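Local coordinates for protein glycosyl transferase (Staphylococcus aureus, PDB 5U02) that belongs to the glycosyl transferases and carries a helical linker domain followed by two beta-rich C-terminal domains, probably immunoglobulin-like, at residues K287-F301 with Q321-I335. Numbering follows the deposited sequence.
Sequences KNKIILTGLDRGYVF and QTSENEVEILLSKDI
Q321 reaches 299-301 with its side-chain amide and serves the backbone there at two points: NE2 donates to Y299 O at 2.7 Å, while OE1 accepts F301 N at 2.8 Å on an in-plane lone pair. CG lies anti to the backbone N (chi1 -169°) and the chain then bends at chi2, carrying the amide across the backbone of V300. Glutamine suits this place because one flat group offers both a donor and an acceptor, and the paired bonds fix which way round it lies. Next to it, strands 289-294 and 326-331 run antiparallel within the sheet of the second C-terminal domain. I290 and I329 exchange N-H and C=O, as do L292 and V327, satisfying the backbone groups between the strands. N288 O takes L331 N at 2.7 Å, and K287 O takes I335 N; K287 then folds back to place NZ on I335 O. At the other end N325 works twice, its O accepting G294 N and its ND2 donating to G294 O at 3.0 Å, in the amide plane. On the face of I290, L292, V327 and I329 the side chains are apolar and buried; L331 CD1 closes on I290 CD1 at 3.7 Å, and F301, from beyond the strand, meets V327 CG2 with CD1. On the more open face K289 lies against L330 CD1; its ion pair to E328 is long, and NZ is salt-bridged to D312 of the second subunit. The chemistry thus implies a strand pairing held by backbone bonds: N325 prolongs it beyond G294, Q321 ties down 299-301 separately, and the ammonium of K289 is used between subunits.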
ATOM      1  N   LYS A 287     -24.926 -21.783 -34.617  1.00 40.73           N
ATOM      2  CA  LYS A 287     -26.005 -21.836 -33.642  1.00 40.14           C
ATOM      3  C   LYS A 287     -25.548 -21.632 -32.206  1.00 35.07           C
ATOM      4  O   LYS A 287     -26.399 -21.538 -31.316  1.00 34.76           O
ATOM      5  CB  LYS A 287     -26.755 -23.174 -33.738  1.00 47.91           C
ATOM      6  CG  LYS A 287     -27.385 -23.424 -35.098  1.00 56.75           C
ATOM      7  CD  LYS A 287     -28.311 -22.277 -35.501  1.00 64.89           C
ATOM      8  CE  LYS A 287     -29.507 -22.158 -34.562  1.00 68.62           C
ATOM      9  NZ  LYS A 287     -29.949 -20.745 -34.390  1.00 69.05           N
ATOM     10  N   ASN A 288     -24.239 -21.536 -31.955  1.00 32.32           N
ATOM     11  CA  ASN A 288     -23.743 -21.510 -30.585  1.00 33.05           C
ATOM     12  C   ASN A 288     -22.676 -20.441 -30.363  1.00 29.20           C
ATOM     13  O   ASN A 288     -21.959 -20.498 -29.358  1.00 29.72           O
ATOM     14  CB  ASN A 288     -23.187 -22.891 -30.194  1.00 29.00           C
ATOM     15  CG  ASN A 288     -22.006 -23.320 -31.062  1.00 32.42           C
ATOM     16  OD1 ASN A 288     -21.770 -22.764 -32.140  1.00 29.03           O
ATOM     17  ND2 ASN A 288     -21.266 -24.319 -30.598  1.00 22.58           N
ATOM     18  N   LYS A 289     -22.548 -19.467 -31.263  1.00 29.70           N
ATOM     19  CA  LYS A 289     -21.494 -18.464 -31.164  1.00 32.89           C
ATOM     20  C   LYS A 289     -22.079 -17.070 -31.333  1.00 32.99           C
ATOM     21  O   LYS A 289     -22.788 -16.797 -32.310  1.00 33.99           O
ATOM     22  CB  LYS A 289     -20.394 -18.705 -32.204  1.00 34.30           C
ATOM     23  CG  LYS A 289     -19.480 -19.878 -31.869  1.00 39.31           C
ATOM     24  CD  LYS A 289     -18.522 -20.200 -33.014  1.00 47.33           C
ATOM     25  CE  LYS A 289     -17.608 -21.360 -32.643  1.00 54.31           C
ATOM     26  NZ  LYS A 289     -16.860 -21.907 -33.810  1.00 59.48           N
ATOM     27  N   ILE A 290     -21.773 -16.195 -30.382  1.00 28.95           N
ATOM     28  CA  ILE A 290     -22.156 -14.790 -30.434  1.00 25.52           C
ATOM     29  C   ILE A 290     -20.904 -13.984 -30.755  1.00 28.25           C
ATOM     30  O   ILE A 290     -19.852 -14.188 -30.136  1.00 27.46           O
ATOM     31  CB  ILE A 290     -22.804 -14.343 -29.114  1.00 24.85           C
ATOM     32  CG1 ILE A 290     -24.034 -15.211 -28.828  1.00 26.14           C
ATOM     33  CG2 ILE A 290     -23.194 -12.868 -29.170  1.00 26.22           C
ATOM     34  CD1 ILE A 290     -24.613 -15.040 -27.441  1.00 23.91           C
ATOM     35  N   ILE A 291     -21.007 -13.098 -31.742  1.00 27.09           N
ATOM     36  CA  ILE A 291     -19.867 -12.334 -32.238  1.00 26.90           C
ATOM     37  C   ILE A 291     -20.111 -10.859 -31.947  1.00 28.56           C
ATOM     38  O   ILE A 291     -21.118 -10.285 -32.387  1.00 25.40           O
ATOM     39  CB  ILE A 291     -19.637 -12.558 -33.742  1.00 28.77           C
ATOM     40  CG1 ILE A 291     -19.491 -14.046 -34.064  1.00 26.82           C
ATOM     41  CG2 ILE A 291     -18.396 -11.802 -34.200  1.00 26.32           C
ATOM     42  CD1 ILE A 291     -18.291 -14.691 -33.414  1.00 30.19           C
ATOM     43  N   LEU A 292     -19.187 -10.243 -31.219  1.00 29.40           N
ATOM     44  CA  LEU A 292     -19.207  -8.807 -30.975  1.00 26.42           C
ATOM     45  C   LEU A 292     -18.166  -8.164 -31.878  1.00 29.53           C
ATOM     46  O   LEU A 292     -16.987  -8.531 -31.826  1.00 29.92           O
ATOM     47  CB  LEU A 292     -18.915  -8.494 -29.511  1.00 23.45           C
ATOM     48  CG  LEU A 292     -19.854  -9.112 -28.473  1.00 29.16           C
ATOM     49  CD1 LEU A 292     -19.437  -8.682 -27.079  1.00 26.96           C
ATOM     50  CD2 LEU A 292     -21.301  -8.731 -28.752  1.00 28.94           C
ATOM     51  N   THR A 293     -18.600  -7.218 -32.710  1.00 23.86           N
ATOM     52  CA  THR A 293     -17.720  -6.556 -33.666  1.00 25.24           C
ATOM     53  C   THR A 293     -17.660  -5.065 -33.360  1.00 25.23           C
ATOM     54  O   THR A 293     -18.693  -4.387 -33.345  1.00 27.04           O
ATOM     55  CB  THR A 293     -18.191  -6.787 -35.103  1.00 26.95           C
ATOM     56  OG1 THR A 293     -18.370  -8.193 -35.322  1.00 34.40           O
ATOM     57  CG2 THR A 293     -17.162  -6.264 -36.089  1.00 22.68           C
ATOM     58  N   GLY A 294     -16.454  -4.562 -33.104  1.00 21.86           N
ATOM     59  CA  GLY A 294     -16.250  -3.128 -33.006  1.00 20.18           C
ATOM     60  C   GLY A 294     -16.332  -2.508 -34.388  1.00 25.04           C
ATOM     61  O   GLY A 294     -15.548  -2.868 -35.285  1.00 25.39           O
ATOM     62  N   LEU A 295     -17.273  -1.584 -34.590  1.00 25.53           N
ATOM     63  CA  LEU A 295     -17.500  -1.053 -35.932  1.00 32.24           C
ATOM     64  C   LEU A 295     -16.473   0.013 -36.301  1.00 33.19           C
ATOM     65  O   LEU A 295     -15.950   0.015 -37.421  1.00 32.86           O
ATOM     66  CB  LEU A 295     -18.916  -0.489 -36.041  1.00 30.42           C
ATOM     67  CG  LEU A 295     -20.032  -1.443 -35.620  1.00 31.12           C
ATOM     68  CD1 LEU A 295     -21.389  -0.789 -35.823  1.00 28.94           C
ATOM     69  CD2 LEU A 295     -19.935  -2.766 -36.382  1.00 29.88           C
ATOM     70  N   ASP A 296     -16.181   0.934 -35.375  1.00 30.55           N
ATOM     71  CA  ASP A 296     -15.261   2.034 -35.635  1.00 25.04           C
ATOM     72  C   ASP A 296     -13.892   1.832 -35.015  1.00 25.80           C
ATOM     73  O   ASP A 296     -12.928   2.471 -35.453  1.00 24.18           O
ATOM     74  CB  ASP A 296     -15.848   3.353 -35.115  1.00 24.42           C
ATOM     75  CG  ASP A 296     -17.134   3.761 -35.854  1.00 31.89           C
ATOM     76  OD1 ASP A 296     -17.367   3.258 -36.971  1.00 34.86           O
ATOM     77  OD2 ASP A 296     -17.889   4.591 -35.318  1.00 30.64           O
ATOM     78  N   ARG A 297     -13.795   0.974 -34.007  1.00 27.60           N
ATOM     79  CA  ARG A 297     -12.557   0.745 -33.286  1.00 29.78           C
ATOM     80  C   ARG A 297     -12.675  -0.609 -32.606  1.00 29.85           C
ATOM     81  O   ARG A 297     -13.775  -1.137 -32.428  1.00 25.98           O
ATOM     82  CB  ARG A 297     -12.292   1.858 -32.265  1.00 31.33           C
ATOM     83  CG  ARG A 297     -13.296   1.871 -31.116  1.00 35.39           C
ATOM     84  CD  ARG A 297     -13.155   3.103 -30.231  1.00 36.45           C
ATOM     85  NE  ARG A 297     -13.888   4.258 -30.742  1.00 41.95           N
ATOM     86  CZ  ARG A 297     -13.325   5.402 -31.114  1.00 37.58           C
ATOM     87  NH1 ARG A 297     -12.011   5.562 -31.035  1.00 33.52           N
ATOM     88  NH2 ARG A 297     -14.081   6.390 -31.561  1.00 40.03           N
ATOM     89  N   GLY A 298     -11.534  -1.179 -32.244  1.00 27.94           N
ATOM     90  CA  GLY A 298     -11.555  -2.431 -31.523  1.00 23.10           C
ATOM     91  C   GLY A 298     -11.941  -2.234 -30.069  1.00 26.59           C
ATOM     92  O   GLY A 298     -11.654  -1.206 -29.457  1.00 27.81           O
ATOM     93  N   TYR A 299     -12.614  -3.244 -29.518  1.00 23.20           N
ATOM     94  CA  TYR A 299     -12.940  -3.313 -28.101  1.00 20.20           C
ATOM     95  C   TYR A 299     -12.366  -4.601 -27.531  1.00 27.78           C
ATOM     96  O   TYR A 299     -12.614  -5.687 -28.068  1.00 28.08           O
ATOM     97  CB  TYR A 299     -14.454  -3.258 -27.871  1.00 19.88           C
ATOM     98  CG  TYR A 299     -15.022  -1.861 -27.910  1.00 25.88           C
ATOM     99  CD1 TYR A 299     -15.379  -1.264 -29.120  1.00 23.98           C
ATOM    100  CD2 TYR A 299     -15.202  -1.137 -26.739  1.00 25.55           C
ATOM    101  CE1 TYR A 299     -15.895   0.016 -29.157  1.00 21.91           C
ATOM    102  CE2 TYR A 299     -15.719   0.143 -26.767  1.00 25.62           C
ATOM    103  CZ  TYR A 299     -16.064   0.714 -27.977  1.00 24.08           C
ATOM    104  OH  TYR A 299     -16.578   1.990 -28.005  1.00 29.34           O
ATOM    105  N   VAL A 300     -11.597  -4.480 -26.453  1.00 24.33           N
ATOM    106  CA  VAL A 300     -10.945  -5.623 -25.830  1.00 24.72           C
ATOM    107  C   VAL A 300     -11.746  -6.027 -24.601  1.00 25.59           C
ATOM    108  O   VAL A 300     -12.071  -5.182 -23.754  1.00 23.49           O
ATOM    109  CB  VAL A 300      -9.484  -5.308 -25.462  1.00 28.86           C
ATOM    110  CG1 VAL A 300      -8.592  -5.447 -26.685  1.00 27.17           C
ATOM    111  CG2 VAL A 300      -9.366  -3.911 -24.865  1.00 28.24           C
ATOM    112  N   PHE A 301     -12.072  -7.314 -24.511  1.00 19.11           N
ATOM    113  CA  PHE A 301     -12.788  -7.874 -23.379  1.00 19.29           C
ATOM    114  C   PHE A 301     -11.922  -8.932 -22.714  1.00 24.42           C
ATOM    115  O   PHE A 301     -11.077  -9.563 -23.362  1.00 24.15           O
ATOM    116  CB  PHE A 301     -14.134  -8.483 -23.809  1.00 20.53           C
ATOM    117  CG  PHE A 301     -15.138  -7.467 -24.283  1.00 19.10           C
ATOM    118  CD1 PHE A 301     -15.104  -6.990 -25.583  1.00 22.31           C
ATOM    119  CD2 PHE A 301     -16.112  -6.984 -23.421  1.00 22.02           C
ATOM    120  CE1 PHE A 301     -16.024  -6.049 -26.017  1.00 24.98           C
ATOM    121  CE2 PHE A 301     -17.034  -6.045 -23.846  1.00 27.64           C
ATOM    122  CZ  PHE A 301     -16.993  -5.577 -25.149  1.00 26.71           C
ATOM    123  N   GLN A 321     -10.988 -13.326 -27.556  1.00 34.82           N
ATOM    124  CA  GLN A 321     -10.742 -12.174 -28.419  1.00 30.68           C
ATOM    125  C   GLN A 321     -10.108 -12.689 -29.705  1.00 30.95           C
ATOM    126  O   GLN A 321      -8.894 -12.887 -29.775  1.00 33.72           O
ATOM    127  CB  GLN A 321      -9.852 -11.159 -27.709  1.00 28.29           C
ATOM    128  CG  GLN A 321      -9.763  -9.823 -28.413  1.00 27.16           C
ATOM    129  CD  GLN A 321     -10.685  -8.790 -27.803  1.00 29.81           C
ATOM    130  OE1 GLN A 321     -10.937  -8.799 -26.598  1.00 33.72           O
ATOM    131  NE2 GLN A 321     -11.209  -7.902 -28.637  1.00 31.96           N
ATOM    132  N   THR A 322     -10.937 -12.914 -30.727  1.00 29.35           N
ATOM    133  CA  THR A 322     -10.469 -13.562 -31.949  1.00 30.88           C
ATOM    134  C   THR A 322      -9.654 -12.614 -32.818  1.00 34.19           C
ATOM    135  O   THR A 322      -8.710 -13.042 -33.488  1.00 34.48           O
ATOM    136  CB  THR A 322     -11.657 -14.115 -32.735  1.00 36.19           C
ATOM    137  OG1 THR A 322     -12.569 -13.051 -33.030  1.00 38.13           O
ATOM    138  CG2 THR A 322     -12.378 -15.185 -31.918  1.00 32.88           C
ATOM    139  N   SER A 323     -10.014 -11.333 -32.836  1.00 34.99           N
ATOM    140  CA  SER A 323      -9.203 -10.291 -33.447  1.00 33.79           C
ATOM    141  C   SER A 323      -9.317  -9.057 -32.567  1.00 33.52           C
ATOM    142  O   SER A 323      -9.961  -9.079 -31.512  1.00 30.75           O
ATOM    143  CB  SER A 323      -9.629 -10.000 -34.892  1.00 33.59           C
ATOM    144  OG  SER A 323     -10.734  -9.115 -34.938  1.00 33.03           O
ATOM    145  N   GLU A 324      -8.697  -7.962 -32.994  1.00 36.86           N
ATOM    146  CA  GLU A 324      -8.704  -6.792 -32.127  1.00 41.49           C
ATOM    147  C   GLU A 324     -10.035  -6.052 -32.133  1.00 35.29           C
ATOM    148  O   GLU A 324     -10.264  -5.229 -31.242  1.00 36.32           O
ATOM    149  CB  GLU A 324      -7.565  -5.843 -32.498  1.00 52.64           C
ATOM    150  CG  GLU A 324      -6.809  -5.344 -31.275  1.00 58.90           C
ATOM    151  CD  GLU A 324      -5.405  -4.884 -31.600  1.00 59.07           C
ATOM    152  OE1 GLU A 324      -5.265  -3.935 -32.394  1.00 60.02           O
ATOM    153  OE2 GLU A 324      -4.442  -5.484 -31.071  1.00 59.98           O
ATOM    154  N   ASN A 325     -10.931  -6.337 -33.082  1.00 28.75           N
ATOM    155  CA  ASN A 325     -12.280  -5.780 -33.043  1.00 32.25           C
ATOM    156  C   ASN A 325     -13.354  -6.863 -33.104  1.00 36.21           C
ATOM    157  O   ASN A 325     -14.522  -6.553 -33.361  1.00 35.04           O
ATOM    158  CB  ASN A 325     -12.484  -4.769 -34.172  1.00 30.61           C
ATOM    159  CG  ASN A 325     -12.669  -5.429 -35.521  1.00 33.39           C
ATOM    160  OD1 ASN A 325     -12.040  -6.447 -35.822  1.00 34.54           O
ATOM    161  ND2 ASN A 325     -13.544  -4.856 -36.344  1.00 31.23           N
ATOM    162  N   GLU A 326     -12.992  -8.123 -32.876  1.00 35.14           N
ATOM    163  CA  GLU A 326     -13.948  -9.220 -32.936  1.00 34.04           C
ATOM    164  C   GLU A 326     -13.778 -10.127 -31.729  1.00 31.91           C
ATOM    165  O   GLU A 326     -12.666 -10.575 -31.425  1.00 22.91           O
ATOM    166  CB  GLU A 326     -13.801 -10.027 -34.227  1.00 41.10           C
ATOM    167  CG  GLU A 326     -14.413  -9.339 -35.431  1.00 49.03           C
ATOM    168  CD  GLU A 326     -14.152 -10.076 -36.719  1.00 55.74           C
ATOM    169  OE1 GLU A 326     -15.097 -10.212 -37.522  1.00 58.57           O
ATOM    170  OE2 GLU A 326     -13.002 -10.517 -36.931  1.00 60.24           O
ATOM    171  N   VAL A 327     -14.892 -10.409 -31.062  1.00 31.83           N
ATOM    172  CA  VAL A 327     -14.930 -11.235 -29.867  1.00 31.35           C
ATOM    173  C   VAL A 327     -15.931 -12.353 -30.103  1.00 30.73           C
ATOM    174  O   VAL A 327     -17.024 -12.111 -30.627  1.00 31.00           O
ATOM    175  CB  VAL A 327     -15.313 -10.403 -28.628  1.00 38.07           C
ATOM    176  CG1 VAL A 327     -15.814 -11.289 -27.518  1.00 37.28           C
ATOM    177  CG2 VAL A 327     -14.120  -9.585 -28.162  1.00 43.11           C
ATOM    178  N   GLU A 328     -15.559 -13.572 -29.729  1.00 29.52           N
ATOM    179  CA  GLU A 328     -16.429 -14.730 -29.864  1.00 28.98           C
ATOM    180  C   GLU A 328     -16.828 -15.236 -28.486  1.00 27.42           C
ATOM    181  O   GLU A 328     -15.977 -15.402 -27.606  1.00 24.21           O
ATOM    182  CB  GLU A 328     -15.748 -15.846 -30.654  1.00 29.67           C
ATOM    183  CG  GLU A 328     -16.522 -17.150 -30.642  1.00 34.55           C
ATOM    184  CD  GLU A 328     -15.711 -18.308 -31.173  1.00 38.74           C
ATOM    185  OE1 GLU A 328     -15.654 -18.473 -32.406  1.00 44.15           O
ATOM    186  OE2 GLU A 328     -15.124 -19.048 -30.358  1.00 40.87           O
ATOM    187  N   ILE A 329     -18.119 -15.484 -28.307  1.00 25.60           N
ATOM    188  CA  ILE A 329     -18.641 -16.098 -27.097  1.00 24.19           C
ATOM    189  C   ILE A 329     -19.173 -17.459 -27.512  1.00 27.42           C
ATOM    190  O   ILE A 329     -20.232 -17.555 -28.142  1.00 29.38           O
ATOM    191  CB  ILE A 329     -19.720 -15.242 -26.428  1.00 26.60           C
ATOM    192  CG1 ILE A 329     -19.127 -13.895 -25.994  1.00 30.84           C
ATOM    193  CG2 ILE A 329     -20.304 -15.977 -25.227  1.00 25.64           C
ATOM    194  CD1 ILE A 329     -20.132 -12.931 -25.402  1.00 30.04           C
ATOM    195  N   LEU A 330     -18.418 -18.509 -27.189  1.00 27.41           N
ATOM    196  CA  LEU A 330     -18.793 -19.886 -27.513  1.00 28.21           C
ATOM    197  C   LEU A 330     -19.753 -20.386 -26.442  1.00 25.55           C
ATOM    198  O   LEU A 330     -19.340 -20.716 -25.328  1.00 25.95           O
ATOM    199  CB  LEU A 330     -17.554 -20.769 -27.605  1.00 29.96           C
ATOM    200  CG  LEU A 330     -17.777 -22.259 -27.865  1.00 33.46           C
ATOM    201  CD1 LEU A 330     -18.490 -22.469 -29.193  1.00 35.28           C
ATOM    202  CD2 LEU A 330     -16.458 -23.027 -27.827  1.00 29.70           C
ATOM    203  N   LEU A 331     -21.039 -20.450 -26.781  1.00 24.16           N
ATOM    204  CA  LEU A 331     -22.071 -20.804 -25.819  1.00 26.03           C
ATOM    205  C   LEU A 331     -22.038 -22.297 -25.500  1.00 31.51           C
ATOM    206  O   LEU A 331     -21.528 -23.116 -26.268  1.00 35.05           O
ATOM    207  CB  LEU A 331     -23.452 -20.425 -26.352  1.00 25.93           C
ATOM    208  CG  LEU A 331     -23.699 -18.940 -26.590  1.00 25.03           C
ATOM    209  CD1 LEU A 331     -25.047 -18.744 -27.249  1.00 26.53           C
ATOM    210  CD2 LEU A 331     -23.629 -18.192 -25.271  1.00 27.00           C
ATOM    211  N   SER A 332     -22.613 -22.647 -24.345  1.00 28.30           N
ATOM    212  CA  SER A 332     -22.657 -24.035 -23.904  1.00 33.30           C
ATOM    213  C   SER A 332     -23.747 -24.842 -24.594  1.00 33.96           C
ATOM    214  O   SER A 332     -23.753 -26.073 -24.473  1.00 29.40           O
ATOM    215  CB  SER A 332     -22.865 -24.104 -22.392  1.00 39.29           C
ATOM    216  OG  SER A 332     -24.170 -23.675 -22.048  1.00 45.97           O
ATOM    217  N   LYS A 333     -24.664 -24.186 -25.302  1.00 34.75           N
ATOM    218  CA  LYS A 333     -25.712 -24.872 -26.042  1.00 38.53           C
ATOM    219  C   LYS A 333     -26.146 -23.985 -27.200  1.00 40.53           C
ATOM    220  O   LYS A 333     -25.708 -22.840 -27.332  1.00 39.09           O
ATOM    221  CB  LYS A 333     -26.904 -25.214 -25.141  1.00 37.06           C
ATOM    222  CG  LYS A 333     -27.693 -24.001 -24.681  1.00 35.60           C
ATOM    223  CD  LYS A 333     -28.990 -24.412 -24.001  1.00 40.76           C
ATOM    224  CE  LYS A 333     -29.863 -23.201 -23.725  1.00 48.97           C
ATOM    225  NZ  LYS A 333     -31.186 -23.578 -23.144  1.00 52.89           N
ATOM    226  N   ASP A 334     -27.018 -24.528 -28.044  1.00 40.97           N
ATOM    227  CA  ASP A 334     -27.546 -23.760 -29.162  1.00 38.16           C
ATOM    228  C   ASP A 334     -28.538 -22.711 -28.673  1.00 35.77           C
ATOM    229  O   ASP A 334     -29.229 -22.892 -27.666  1.00 38.29           O
ATOM    230  CB  ASP A 334     -28.232 -24.681 -30.173  1.00 40.54           C
ATOM    231  CG  ASP A 334     -27.247 -25.443 -31.036  1.00 44.56           C
ATOM    232  OD1 ASP A 334     -26.045 -25.111 -31.009  1.00 45.08           O
ATOM    233  OD2 ASP A 334     -27.680 -26.371 -31.750  1.00 49.62           O
ATOM    234  N   ILE A 335     -28.613 -21.603 -29.400  1.00 27.00           N
ATOM    235  CA  ILE A 335     -29.610 -20.577 -29.133  1.00 33.19           C
ATOM    236  C   ILE A 335     -30.362 -20.296 -30.427  1.00 37.30           C
ATOM    237  O   ILE A 335     -29.747 -20.061 -31.473  1.00 38.69           O
ATOM    238  CB  ILE A 335     -28.986 -19.292 -28.551  1.00 34.74           C
ATOM    239  CG1 ILE A 335     -30.078 -18.259 -28.253  1.00 38.73           C
ATOM    240  CG2 ILE A 335     -27.906 -18.720 -29.474  1.00 34.30           C
ATOM    241  CD1 ILE A 335     -29.587 -17.065 -27.455  1.00 38.57           C
TER